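Local coordinates for protein TRAP dicarboxylate transporter, DctP subunit (Ochrobactrum anthropi, PDB 4P47) that probably binds an organic acid such as a dicarboxylate in the periplasm and hands it to a TRAP-type membrane transporter, at residues Gly140-Ala145 and Ile244-Trp249; Thr155-Pro160 and Glu225-Leu230; Ala162-Ile167 and Asn185-Asn190; Arg173-Pro178 and Gly210-Asn215. All coordinates share one frame; numbering follows the deposited sequence.

Interaction 1 (Gly140-Ala145 and Ile244-Trp249); sequences GLIGLA and ISKKFW
I142 lays its CG1 branch over one face of the W249 indole, the two side chains crossing at about a right angle; this is a CH-pi contact, with I142 CG1 4.0 Å from the centroid of the five-membered ring of W249. With CG1 anti to the carbonyl carbon (chi1 -56°), CG2 is turned anti to the backbone N and stands over the same indole face toward its rim. Behind them, I142 CB presses on I244 CG2 at 3.6 Å. L144 reaches the same methyl with one branch, CD1 to I244 CG2 being 3.9 Å, and sends the other, CD2, to within 4.1 Å of W249 CH2. I260 and A264 of helix 254-288 cover L144, and K257 makes a cation-pi contact with W249.

The backbone beneath is a hydrogen-bonded pair: I142 N donates to I244 O and I244 N to I142 O, both at 2.9 Å. Two residues on, K246 N reaches G140 O at 3.0 Å, from above the carbonyl plane, and a water bridges G140 O to K247 N. With phi at 88°, G140 has a backbone that would jam any CB against the preceding carbonyl. S245 takes the N-cap position, yet its OG bonds to L83 O. Here the long antiparallel pair 141-156 and 229-245 of the TRAP solute-binding fold reaches one of its ends, and strand passes directly into helix.

Interaction 2 (Thr155-Pro160 and Glu225-Leu230); sequences TNNRHP and EVQKYL
This is an antiparallel strand pairing, T155 opposite L230 and N156 opposite Y229, at the point in the sheet where strand 141-156 ends and strand 229-245 begins. N156 N bonds to Y229 O and Y229 N to N156 O, each 3.0 Å long. Beyond them N157 OD1 takes a weak bond from K228 N at 2.9 Å. Q227, bent at chi2 (-79°), folds back so that its OE1 accepts from T155 OG1 at 2.7 Å, in the carbonyl plane and on a lone pair, while its NE2 donates to V226 O and to D209 O. A leucine in place of Q227 would probably leave the T155 hydroxyl without this acceptor and D209 O without a donor.

N156 OD1 organises the exit of its chain: it accepts from R158 N, an Asx turn, and from H159 N, while ND2 returns a bond to H159 O at 2.9 Å. The turn lays H159 and P160 over one face of the Y229 ring. P160 CD sits there 4.0 Å from the Y229 centroid and 23° off its normal, a CH-pi contact; the opposite face carries K228 CB toward its rim, and N157 C lies at the edge, in the ring plane.

Interaction 3 (Ala162-Ile167 and Asn185-Asn190); sequences AKLEDI and NALGAN
L164 and I167, one turn apart, grip L187 from the short, weakly bonded helix 164-167. The CD1 methyl of L164 does the touching on its side: it lies 3.8 Å from L187 CD2 and 3.5 Å from L187 O, so it rests against backbone as much as side chain. With CG anti to the backbone N (chi1 177°), L164 extends its tip toward L187 although its CB sets off to the side. I167 works with its CG2 branch, which lies 4.0 Å from L187 CB and 3.8 Å from A189 CB, while its CD1 meets L187 CD1 more loosely. A water donates to L164 O at 2.7 Å and also lies by L187 O, at a distance short enough to make that second bond doubtful.

Helix 178-186 ends just before L187, in a Schellman motif. G188 follows with positive phi (89°), where a CB would collide with the carbonyl before it, and its N bonds back to N185 O at 2.9 Å. The chain then turns toward strand 190-192, with a backbone bond between G188 and G169.

Further out, the short helix is pinned at its start by D166. Its OD2 accepts from A162 N at 2.8 Å through the anti lone pair, while its OD1 is met on the syn side by K163 NZ in a salt bridge. D166 O takes a bond from H159 NE2. V161 packs on I167, and V308 of helix 298-312 covers L187.

Interaction 4 (Arg173-Pro178 and Gly210-Asn215); sequences RTLQSP and GQENPN
From CB, E212 turns toward T174 and L175, its CG set between the backbone N and the carbonyl carbon (chi1 64°). CG meets backbone first, 3.6 Å from R173 O, and then the T174 methyl, with E212 CG to T174 CG2 at 3.9 Å. A bend at chi2 swings the carboxylate across T174 CA, and OE2 receives L175 N at 3.0 Å, nearly along the C-O axis and almost straight (170°). OE1 has other partners, a salt bridge to R152 NE and a bond from H235 NE2. A leucine in place of E212 would probably leave L175 N without its acceptor and R152 NE without this carboxylate.

R173 N bonds to G210 O at 2.9 Å, and E212 N bonds to R173 O at 3.2 Å. A water accepts from R173 NH1 and donates to E212 O, while R173 NE holds L194 O. The guanidinium passes the N213 amide obliquely, their planes 43° apart, and N213 ND2 donates to Q211 OE1. The parallel bridge R173-Q211 thus joins strands 171-173 and 210-213 of the sheet. In relatives of this TRAP binding-protein family the arginine of this strand typically meets the ligand's carboxylate, so R173 is probably part of the binding pocket.

How the interactions relate
Interactions 1 and 2 hold the same two strands, 141-156 and 229-245, with centres 42 Å apart on opposite sides of the chain's centre. Both are partly buried antiparallel pairings, but the aliphatic and indole packing of interaction 1 contrasts with the amide and Asx bonding of interaction 2. Interaction 4 is the buried one, a parallel pairing with charged side chains; it reaches the same sheet as interactions 1 and 2, and meets interaction 2 directly, T155 N to Q211 O at 2.9 Å. Interaction 3 relies on apolar side chains between the short helix 164-167 and the end of helix 178-186 toward the periphery, and touches interaction 2 through H159 NE2 and D166 O, 2.7 Å apart.

Interaction 1 (Gly140-Ala145 and Ile244-Trp249)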
loop_
_atom_site.group_PDB
_atom_site.type_symbol
_atom_site.label_atom_id
_atom_site.label_comp_id
_atom_site.label_asym_id
_atom_site.label_seq_id
_atom_site.Cartn_x
_atom_site.Cartn_y
_atom_site.Cartn_z
ATOM N N GLY A 140 -14.073 -10.283 -12.831
ATOM C CA GLY A 140 -15.154 -9.333 -12.666
ATOM C C GLY A 140 -14.741 -7.950 -12.185
ATOM O O GLY A 140 -15.601 -7.179 -11.748
ATOM N N LEU A 141 -13.463 -7.620 -12.322
ATOM C CA LEU A 141 -12.883 -6.355 -11.840
ATOM C C LEU A 141 -12.109 -5.671 -12.958
ATOM O O LEU A 141 -11.482 -6.340 -13.768
ATOM C CB LEU A 141 -11.942 -6.646 -10.676
ATOM C CG LEU A 141 -12.620 -7.246 -9.440
ATOM C CD1 LEU A 141 -11.590 -7.816 -8.498
ATOM C CD2 LEU A 141 -13.487 -6.190 -8.718
ATOM N N ILE A 142 -12.138 -4.345 -12.989
ATOM C CA ILE A 142 -11.324 -3.564 -13.901
ATOM C C ILE A 142 -10.423 -2.652 -13.071
ATOM O O ILE A 142 -10.915 -1.843 -12.261
ATOM C CB ILE A 142 -12.214 -2.664 -14.791
ATOM C CG1 ILE A 142 -13.258 -3.502 -15.542
ATOM C CG2 ILE A 142 -11.380 -1.833 -15.758
ATOM C CD1 ILE A 142 -12.692 -4.510 -16.526
ATOM N N GLY A 143 -9.115 -2.741 -13.287
ATOM C CA GLY A 143 -8.165 -1.858 -12.624
ATOM C C GLY A 143 -8.006 -0.546 -13.372
ATOM O O GLY A 143 -7.855 -0.510 -14.597
ATOM N N LEU A 144 -8.061 0.567 -12.667
ATOM C CA LEU A 144 -7.957 1.885 -13.288
ATOM C C LEU A 144 -6.612 2.581 -13.055
ATOM O O LEU A 144 -6.064 3.199 -13.965
ATOM C CB LEU A 144 -9.096 2.772 -12.782
ATOM C CG LEU A 144 -10.505 2.323 -13.151
ATOM C CD1 LEU A 144 -11.528 3.187 -12.447
ATOM C CD2 LEU A 144 -10.705 2.389 -14.680
ATOM N N ALA A 145 -6.068 2.492 -11.845
ATOM C CA ALA A 145 -4.842 3.193 -11.482
ATOM C C ALA A 145 -4.370 2.658 -10.147
ATOM O O ALA A 145 -5.143 2.048 -9.399
ATOM C CB ALA A 145 -5.073 4.702 -11.385
ATOM N N ILE A 244 -13.043 -0.649 -10.661
ATOM C CA ILE A 244 -14.435 -0.489 -10.987
ATOM C C ILE A 244 -15.022 -1.860 -11.362
ATOM O O ILE A 244 -14.335 -2.709 -11.926
ATOM C CB ILE A 244 -14.596 0.607 -12.095
ATOM C CG1 ILE A 244 -16.060 0.935 -12.342
ATOM C CG2 ILE A 244 -13.896 0.218 -13.404
ATOM C CD1 ILE A 244 -16.237 2.258 -13.045
ATOM N N SER A 245 -16.278 -2.068 -10.990
ATOM C CA SER A 245 -16.994 -3.311 -11.274
ATOM C C SER A 245 -17.059 -3.566 -12.787
ATOM O O SER A 245 -17.474 -2.699 -13.547
ATOM C CB SER A 245 -18.402 -3.224 -10.689
ATOM O OG SER A 245 -19.246 -4.273 -11.149
ATOM N N LYS A 246 -16.658 -4.750 -13.243
ATOM C CA LYS A 246 -16.766 -5.056 -14.677
ATOM C C LYS A 246 -18.227 -5.073 -15.163
ATOM O O LYS A 246 -18.513 -4.632 -16.273
ATOM C CB LYS A 246 -16.074 -6.370 -15.013
ATOM C CG LYS A 246 -16.142 -6.750 -16.493
ATOM C CD LYS A 246 -15.247 -7.940 -16.796
ATOM C CE LYS A 246 -15.182 -8.217 -18.304
ATOM N NZ LYS A 246 -16.526 -8.552 -18.858
ATOM N N LYS A 247 -19.142 -5.568 -14.336
ATOM C CA LYS A 247 -20.565 -5.560 -14.695
ATOM C C LYS A 247 -21.007 -4.133 -15.063
ATOM O O LYS A 247 -21.688 -3.905 -16.057
ATOM C CB LYS A 247 -21.384 -6.107 -13.530
ATOM C CG LYS A 247 -22.844 -6.356 -13.821
ATOM C CD LYS A 247 -23.428 -7.322 -12.790
ATOM C CE LYS A 247 -24.920 -7.546 -12.999
ATOM N NZ LYS A 247 -25.258 -7.748 -14.433
ATOM N N PHE A 248 -20.608 -3.158 -14.247
ATOM C CA PHE A 248 -20.895 -1.748 -14.524
ATOM C C PHE A 248 -20.139 -1.171 -15.738
ATOM O O PHE A 248 -20.723 -0.520 -16.605
ATOM C CB PHE A 248 -20.578 -0.913 -13.268
ATOM C CG PHE A 248 -20.863 0.557 -13.415
ATOM C CD1 PHE A 248 -22.170 1.017 -13.402
ATOM C CD2 PHE A 248 -19.836 1.485 -13.513
ATOM C CE1 PHE A 248 -22.450 2.371 -13.510
ATOM C CE2 PHE A 248 -20.121 2.843 -13.638
ATOM C CZ PHE A 248 -21.428 3.277 -13.642
ATOM N N TRP A 249 -18.835 -1.417 -15.789
ATOM C CA TRP A 249 -17.972 -0.994 -16.890
ATOM C C TRP A 249 -18.502 -1.447 -18.241
ATOM O O TRP A 249 -18.498 -0.670 -19.178
ATOM C CB TRP A 249 -16.586 -1.595 -16.662
ATOM C CG TRP A 249 -15.483 -1.128 -17.538
ATOM C CD1 TRP A 249 -14.862 -1.850 -18.524
ATOM C CD2 TRP A 249 -14.829 0.142 -17.497
ATOM N NE1 TRP A 249 -13.860 -1.103 -19.084
ATOM C CE2 TRP A 249 -13.815 0.121 -18.470
ATOM C CE3 TRP A 249 -14.981 1.289 -16.710
ATOM C CZ2 TRP A 249 -12.978 1.197 -18.697
ATOM C CZ3 TRP A 249 -14.135 2.358 -16.945
ATOM C CH2 TRP A 249 -13.148 2.299 -17.918
HETATM O O HOH W 1 -18.230 -7.597 -12.121
#

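Interaction 2 (Thr155-Pro160 and Glu225-Leu230)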
loop_
_atom_site.group_PDB
_atom_site.type_symbol
_atom_site.label_atom_id
_atom_site.label_comp_id
_atom_site.label_asym_id
_atom_site.label_seq_id
_atom_site.Cartn_x
_atom_site.Cartn_y
_atom_site.Cartn_z
ATOM N N THR A 155 8.177 -0.013 14.573
ATOM C CA THR A 155 8.433 0.581 15.876
ATOM C C THR A 155 8.691 -0.503 16.895
ATOM O O THR A 155 8.266 -1.631 16.737
ATOM C CB THR A 155 7.261 1.471 16.377
ATOM O OG1 THR A 155 6.087 0.677 16.653
ATOM C CG2 THR A 155 6.903 2.562 15.390
ATOM N N ASN A 156 9.433 -0.166 17.945
ATOM C CA ASN A 156 9.532 -1.017 19.111
ATOM C C ASN A 156 9.893 -0.170 20.337
ATOM O O ASN A 156 10.147 1.036 20.234
ATOM C CB ASN A 156 10.493 -2.192 18.873
ATOM C CG ASN A 156 11.932 -1.846 19.149
ATOM O OD1 ASN A 156 12.476 -2.220 20.190
ATOM N ND2 ASN A 156 12.559 -1.150 18.236
ATOM N N ASN A 157 9.865 -0.806 21.508
ATOM C CA ASN A 157 10.156 -0.096 22.752
ATOM C C ASN A 157 11.377 -0.637 23.463
ATOM O O ASN A 157 11.656 -0.202 24.566
ATOM C CB ASN A 157 8.972 -0.124 23.710
ATOM C CG ASN A 157 9.013 1.025 24.692
ATOM O OD1 ASN A 157 9.261 2.159 24.305
ATOM N ND2 ASN A 157 8.777 0.730 25.977
ATOM N N ARG A 158 12.120 -1.546 22.843
ATOM C CA ARG A 158 13.315 -2.141 23.472
ATOM C C ARG A 158 14.602 -1.380 23.123
ATOM O O ARG A 158 15.362 -0.989 24.019
ATOM C CB ARG A 158 13.497 -3.596 23.043
ATOM C CG ARG A 158 12.376 -4.546 23.374
ATOM C CD ARG A 158 12.482 -5.077 24.782
ATOM N NE ARG A 158 12.217 -4.023 25.748
ATOM C CZ ARG A 158 11.009 -3.522 25.986
ATOM N NH1 ARG A 158 9.952 -3.986 25.325
ATOM N NH2 ARG A 158 10.856 -2.555 26.881
ATOM N N HIS A 159 14.884 -1.187 21.837
ATOM C CA HIS A 159 16.149 -0.567 21.418
ATOM C C HIS A 159 16.085 -0.177 19.956
ATOM O O HIS A 159 15.259 -0.706 19.215
ATOM C CB HIS A 159 17.331 -1.514 21.630
ATOM C CG HIS A 159 17.139 -2.864 21.010
ATOM N ND1 HIS A 159 16.953 -4.010 21.756
ATOM C CD2 HIS A 159 17.080 -3.249 19.714
ATOM C CE1 HIS A 159 16.808 -5.040 20.947
ATOM N NE2 HIS A 159 16.874 -4.606 19.700
ATOM N N PRO A 160 16.963 0.736 19.507
ATOM C CA PRO A 160 16.936 1.077 18.085
ATOM C C PRO A 160 17.201 -0.149 17.193
ATOM O O PRO A 160 17.965 -1.052 17.565
ATOM C CB PRO A 160 18.071 2.108 17.948
ATOM C CG PRO A 160 18.263 2.667 19.315
ATOM C CD PRO A 160 17.900 1.578 20.269
ATOM N N GLU A 225 3.194 7.053 22.513
ATOM C CA GLU A 225 3.098 7.061 23.977
ATOM C C GLU A 225 3.691 5.799 24.572
ATOM O O GLU A 225 3.990 5.749 25.774
ATOM C CB GLU A 225 1.633 7.184 24.437
ATOM C CG GLU A 225 0.947 8.462 23.991
ATOM C CD GLU A 225 -0.511 8.578 24.423
ATOM O OE1 GLU A 225 -1.064 7.607 24.973
ATOM O OE2 GLU A 225 -1.120 9.651 24.208
ATOM N N VAL A 226 3.856 4.767 23.741
ATOM C CA VAL A 226 4.203 3.441 24.222
ATOM C C VAL A 226 5.333 2.779 23.418
ATOM O O VAL A 226 5.613 1.600 23.589
ATOM C CB VAL A 226 2.943 2.514 24.288
ATOM C CG1 VAL A 226 2.005 3.005 25.365
ATOM C CG2 VAL A 226 2.218 2.468 22.953
ATOM N N GLN A 227 5.948 3.560 22.524
ATOM C CA GLN A 227 7.066 3.135 21.691
ATOM C C GLN A 227 8.102 4.240 21.603
ATOM O O GLN A 227 7.789 5.336 21.186
ATOM C CB GLN A 227 6.588 2.842 20.271
ATOM C CG GLN A 227 5.525 1.757 20.147
ATOM C CD GLN A 227 6.101 0.363 20.217
ATOM O OE1 GLN A 227 6.392 -0.246 19.182
ATOM N NE2 GLN A 227 6.237 -0.178 21.421
ATOM N N LYS A 228 9.338 3.934 21.961
ATOM C CA LYS A 228 10.420 4.913 21.888
ATOM C C LYS A 228 11.203 4.944 20.578
ATOM O O LYS A 228 11.923 5.921 20.334
ATOM C CB LYS A 228 11.400 4.704 23.044
ATOM C CG LYS A 228 10.877 5.286 24.359
ATOM C CD LYS A 228 11.791 4.939 25.536
ATOM C CE LYS A 228 11.471 5.776 26.795
ATOM N NZ LYS A 228 10.074 5.584 27.270
ATOM N N TYR A 229 11.043 3.902 19.747
ATOM C CA TYR A 229 11.905 3.715 18.575
ATOM C C TYR A 229 11.100 3.487 17.306
ATOM O O TYR A 229 10.147 2.710 17.305
ATOM C CB TYR A 229 12.861 2.536 18.803
ATOM C CG TYR A 229 13.626 2.689 20.090
ATOM C CD1 TYR A 229 14.606 3.665 20.211
ATOM C CD2 TYR A 229 13.337 1.916 21.198
ATOM C CE1 TYR A 229 15.284 3.860 21.397
ATOM C CE2 TYR A 229 14.030 2.089 22.384
ATOM C CZ TYR A 229 14.985 3.073 22.473
ATOM O OH TYR A 229 15.682 3.255 23.665
ATOM N N LEU A 230 11.510 4.146 16.233
ATOM C CA LEU A 230 11.000 3.927 14.879
ATOM C C LEU A 230 12.173 3.752 13.939
ATOM O O LEU A 230 13.117 4.552 13.981
ATOM C CB LEU A 230 10.179 5.151 14.402
ATOM C CG LEU A 230 9.813 5.221 12.916
ATOM C CD1 LEU A 230 8.948 4.026 12.492
ATOM C CD2 LEU A 230 9.080 6.496 12.544
HETATM O O HOH W 2 17.701 0.612 24.541
#

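Interaction 3 (Ala162-Ile167 and Asn185-Asn190)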
loop_
_atom_site.group_PDB
_atom_site.type_symbol
_atom_site.label_atom_id
_atom_site.label_comp_id
_atom_site.label_asym_id
_atom_site.label_seq_id
_atom_site.Cartn_x
_atom_site.Cartn_y
_atom_site.Cartn_z
ATOM N N ALA A 162 18.749 -1.036 13.628
ATOM C CA ALA A 162 19.551 -0.534 12.515
ATOM C C ALA A 162 20.059 -1.654 11.594
ATOM O O ALA A 162 20.664 -1.392 10.542
ATOM C CB ALA A 162 20.703 0.292 13.060
ATOM N N LYS A 163 19.827 -2.898 11.991
ATOM C CA LYS A 163 20.368 -4.055 11.294
ATOM C C LYS A 163 19.656 -5.301 11.798
ATOM O O LYS A 163 18.931 -5.258 12.789
ATOM C CB LYS A 163 21.880 -4.165 11.550
ATOM C CG LYS A 163 22.249 -4.368 13.010
ATOM C CD LYS A 163 23.752 -4.444 13.227
ATOM C CE LYS A 163 24.087 -4.533 14.702
ATOM N NZ LYS A 163 23.694 -3.289 15.415
ATOM N N LEU A 164 19.858 -6.406 11.088
ATOM C CA LEU A 164 19.202 -7.676 11.363
ATOM C C LEU A 164 19.308 -8.133 12.817
ATOM O O LEU A 164 18.324 -8.537 13.445
ATOM C CB LEU A 164 19.822 -8.735 10.438
ATOM C CG LEU A 164 19.347 -10.175 10.598
ATOM C CD1 LEU A 164 17.906 -10.259 10.239
ATOM C CD2 LEU A 164 20.167 -11.120 9.730
ATOM N N GLU A 165 20.511 -8.065 13.359
ATOM C CA GLU A 165 20.777 -8.575 14.686
ATOM C C GLU A 165 19.924 -7.843 15.729
ATOM O O GLU A 165 19.559 -8.417 16.757
ATOM C CB GLU A 165 22.281 -8.422 14.960
ATOM C CG GLU A 165 23.196 -9.385 14.146
ATOM C CD GLU A 165 23.492 -8.968 12.692
ATOM O OE1 GLU A 165 23.108 -7.876 12.231
ATOM O OE2 GLU A 165 24.149 -9.768 11.986
ATOM N N ASP A 166 19.588 -6.583 15.443
ATOM C CA ASP A 166 18.758 -5.769 16.344
ATOM C C ASP A 166 17.306 -6.252 16.404
ATOM O O ASP A 166 16.567 -5.931 17.343
ATOM C CB ASP A 166 18.772 -4.292 15.931
ATOM C CG ASP A 166 20.164 -3.680 15.942
ATOM O OD1 ASP A 166 21.067 -4.259 16.584
ATOM O OD2 ASP A 166 20.333 -2.608 15.314
ATOM N N ILE A 167 16.881 -6.974 15.382
ATOM C CA ILE A 167 15.488 -7.449 15.300
ATOM C C ILE A 167 15.328 -8.788 16.024
ATOM O O ILE A 167 14.233 -9.143 16.461
ATOM C CB ILE A 167 15.028 -7.603 13.833
ATOM C CG1 ILE A 167 15.088 -6.257 13.113
ATOM C CG2 ILE A 167 13.620 -8.163 13.734
ATOM C CD1 ILE A 167 14.973 -6.380 11.624
ATOM N N ASN A 185 9.753 -13.746 10.563
ATOM C CA ASN A 185 10.493 -14.926 11.052
ATOM C C ASN A 185 11.895 -14.968 10.459
ATOM O O ASN A 185 12.847 -15.275 11.160
ATOM C CB ASN A 185 9.755 -16.230 10.766
ATOM C CG ASN A 185 8.697 -16.527 11.771
ATOM O OD1 ASN A 185 8.977 -16.950 12.885
ATOM N ND2 ASN A 185 7.461 -16.316 11.397
ATOM N N ALA A 186 12.039 -14.673 9.173
ATOM C CA ALA A 186 13.354 -14.648 8.535
ATOM C C ALA A 186 14.270 -13.611 9.176
ATOM O O ALA A 186 15.502 -13.759 9.168
ATOM C CB ALA A 186 13.214 -14.364 7.030
ATOM N N LEU A 187 13.674 -12.547 9.709
ATOM C CA LEU A 187 14.427 -11.484 10.383
ATOM C C LEU A 187 14.732 -11.818 11.851
ATOM O O LEU A 187 15.381 -11.013 12.539
ATOM C CB LEU A 187 13.661 -10.165 10.295
ATOM C CG LEU A 187 13.506 -9.553 8.904
ATOM C CD1 LEU A 187 12.497 -8.408 8.931
ATOM C CD2 LEU A 187 14.850 -9.103 8.371
ATOM N N GLY A 188 14.262 -12.966 12.328
ATOM C CA GLY A 188 14.506 -13.372 13.706
ATOM C C GLY A 188 13.486 -12.913 14.738
ATOM O O GLY A 188 13.680 -13.131 15.943
ATOM N N ALA A 189 12.395 -12.302 14.284
ATOM C CA ALA A 189 11.360 -11.797 15.176
ATOM C C ALA A 189 10.279 -12.840 15.337
ATOM O O ALA A 189 10.202 -13.796 14.568
ATOM C CB ALA A 189 10.746 -10.501 14.628
ATOM N N ASN A 190 9.431 -12.626 16.333
ATOM C CA ASN A 190 8.160 -13.319 16.469
ATOM C C ASN A 190 7.105 -12.456 15.796
ATOM O O ASN A 190 7.004 -11.262 16.116
ATOM C CB ASN A 190 7.795 -13.503 17.934
ATOM C CG ASN A 190 8.518 -14.663 18.586
ATOM O OD1 ASN A 190 9.278 -15.379 17.950
ATOM N ND2 ASN A 190 8.243 -14.875 19.865
HETATM O O HOH W 3 17.437 -11.070 13.967
#

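Interaction 4 (Arg173-Pro178 and Gly210-Asn215)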
loop_
_atom_site.group_PDB
_atom_site.type_symbol
_atom_site.label_atom_id
_atom_site.label_comp_id
_atom_site.label_asym_id
_atom_site.label_seq_id
_atom_site.Cartn_x
_atom_site.Cartn_y
_atom_site.Cartn_z
ATOM N N ARG A 173 4.046 -7.207 16.476
ATOM C CA ARG A 173 2.713 -7.419 15.909
ATOM C C ARG A 173 2.801 -7.155 14.410
ATOM O O ARG A 173 3.189 -6.060 13.971
ATOM C CB ARG A 173 1.688 -6.482 16.546
ATOM C CG ARG A 173 0.251 -6.772 16.156
ATOM C CD ARG A 173 -0.181 -6.136 14.844
ATOM N NE ARG A 173 -1.634 -6.186 14.722
ATOM C CZ ARG A 173 -2.336 -5.595 13.763
ATOM N NH1 ARG A 173 -1.718 -4.873 12.832
ATOM N NH2 ARG A 173 -3.659 -5.718 13.746
ATOM N N THR A 174 2.479 -8.176 13.618
ATOM C CA THR A 174 2.526 -8.086 12.162
ATOM C C THR A 174 1.197 -8.487 11.550
ATOM O O THR A 174 0.426 -9.241 12.142
ATOM C CB THR A 174 3.623 -9.020 11.549
ATOM O OG1 THR A 174 3.237 -10.401 11.653
ATOM C CG2 THR A 174 4.957 -8.840 12.241
ATOM N N LEU A 175 0.960 -8.054 10.325
ATOM C CA LEU A 175 -0.076 -8.691 9.518
ATOM C C LEU A 175 0.241 -10.194 9.401
ATOM O O LEU A 175 1.396 -10.637 9.490
ATOM C CB LEU A 175 -0.215 -8.030 8.139
ATOM C CG LEU A 175 -0.596 -6.550 8.181
ATOM C CD1 LEU A 175 -0.785 -6.038 6.769
ATOM C CD2 LEU A 175 -1.842 -6.353 9.013
ATOM N N GLN A 176 -0.823 -10.972 9.238
ATOM C CA GLN A 176 -0.717 -12.404 9.441
ATOM C C GLN A 176 -0.897 -13.207 8.161
ATOM O O GLN A 176 -1.004 -14.432 8.211
ATOM C CB GLN A 176 -1.713 -12.861 10.514
ATOM C CG GLN A 176 -1.369 -12.351 11.910
ATOM C CD GLN A 176 -0.073 -12.914 12.443
ATOM O OE1 GLN A 176 0.891 -12.172 12.762
ATOM N NE2 GLN A 176 -0.023 -14.217 12.541
ATOM N N SER A 177 -0.875 -12.556 7.005
ATOM C CA SER A 177 -0.833 -13.300 5.746
ATOM C C SER A 177 0.566 -13.912 5.565
ATOM O O SER A 177 1.487 -13.625 6.328
ATOM C CB SER A 177 -1.186 -12.386 4.577
ATOM O OG SER A 177 -0.193 -11.398 4.403
ATOM N N PRO A 178 0.710 -14.809 4.575
ATOM C CA PRO A 178 1.963 -15.583 4.564
ATOM C C PRO A 178 3.253 -14.768 4.358
ATOM O O PRO A 178 4.251 -15.103 4.999
ATOM C CB PRO A 178 1.745 -16.584 3.428
ATOM C CG PRO A 178 0.257 -16.795 3.418
ATOM C CD PRO A 178 -0.345 -15.449 3.766
ATOM N N GLY A 210 6.801 -4.366 19.776
ATOM C CA GLY A 210 6.706 -3.431 18.670
ATOM C C GLY A 210 5.661 -3.856 17.670
ATOM O O GLY A 210 4.910 -4.816 17.882
ATOM N N GLN A 211 5.615 -3.117 16.562
ATOM C CA GLN A 211 4.596 -3.351 15.558
ATOM C C GLN A 211 5.088 -2.783 14.248
ATOM O O GLN A 211 5.969 -1.918 14.213
ATOM C CB GLN A 211 3.230 -2.759 15.986
ATOM C CG GLN A 211 3.242 -1.261 16.209
ATOM C CD GLN A 211 3.036 -0.458 14.942
ATOM O OE1 GLN A 211 2.149 -0.761 14.136
ATOM N NE2 GLN A 211 3.834 0.585 14.763
ATOM N N GLU A 212 4.540 -3.316 13.172
ATOM C CA GLU A 212 4.890 -2.872 11.836
ATOM C C GLU A 212 3.646 -2.338 11.124
ATOM O O GLU A 212 2.589 -2.963 11.130
ATOM C CB GLU A 212 5.573 -4.010 11.037
ATOM C CG GLU A 212 4.703 -5.246 10.764
ATOM C CD GLU A 212 3.863 -5.138 9.507
ATOM O OE1 GLU A 212 4.293 -4.430 8.549
ATOM O OE2 GLU A 212 2.803 -5.798 9.433
ATOM N N ASN A 213 3.768 -1.150 10.543
ATOM C CA ASN A 213 2.635 -0.427 9.967
ATOM C C ASN A 213 3.167 0.843 9.314
ATOM O O ASN A 213 4.315 1.230 9.539
ATOM C CB ASN A 213 1.569 -0.040 11.029
ATOM C CG ASN A 213 0.436 -1.047 11.141
ATOM O OD1 ASN A 213 -0.175 -1.435 10.145
ATOM N ND2 ASN A 213 0.136 -1.458 12.364
ATOM N N PRO A 214 2.311 1.527 8.549
ATOM C CA PRO A 214 2.695 2.869 8.081
ATOM C C PRO A 214 2.898 3.868 9.208
ATOM O O PRO A 214 2.467 3.661 10.343
ATOM C CB PRO A 214 1.526 3.286 7.183
ATOM C CG PRO A 214 0.856 1.989 6.793
ATOM C CD PRO A 214 0.993 1.130 8.027
ATOM N N ASN A 215 3.598 4.951 8.906
ATOM C CA ASN A 215 3.873 5.973 9.883
ATOM C C ASN A 215 2.615 6.624 10.459
ATOM O O ASN A 215 2.599 6.976 11.638
ATOM C CB ASN A 215 4.735 7.074 9.260
ATOM C CG ASN A 215 6.132 6.614 8.922
ATOM O OD1 ASN A 215 6.638 5.634 9.474
ATOM N ND2 ASN A 215 6.757 7.315 7.975
HETATM O O HOH W 4 0.911 -4.990 11.844
#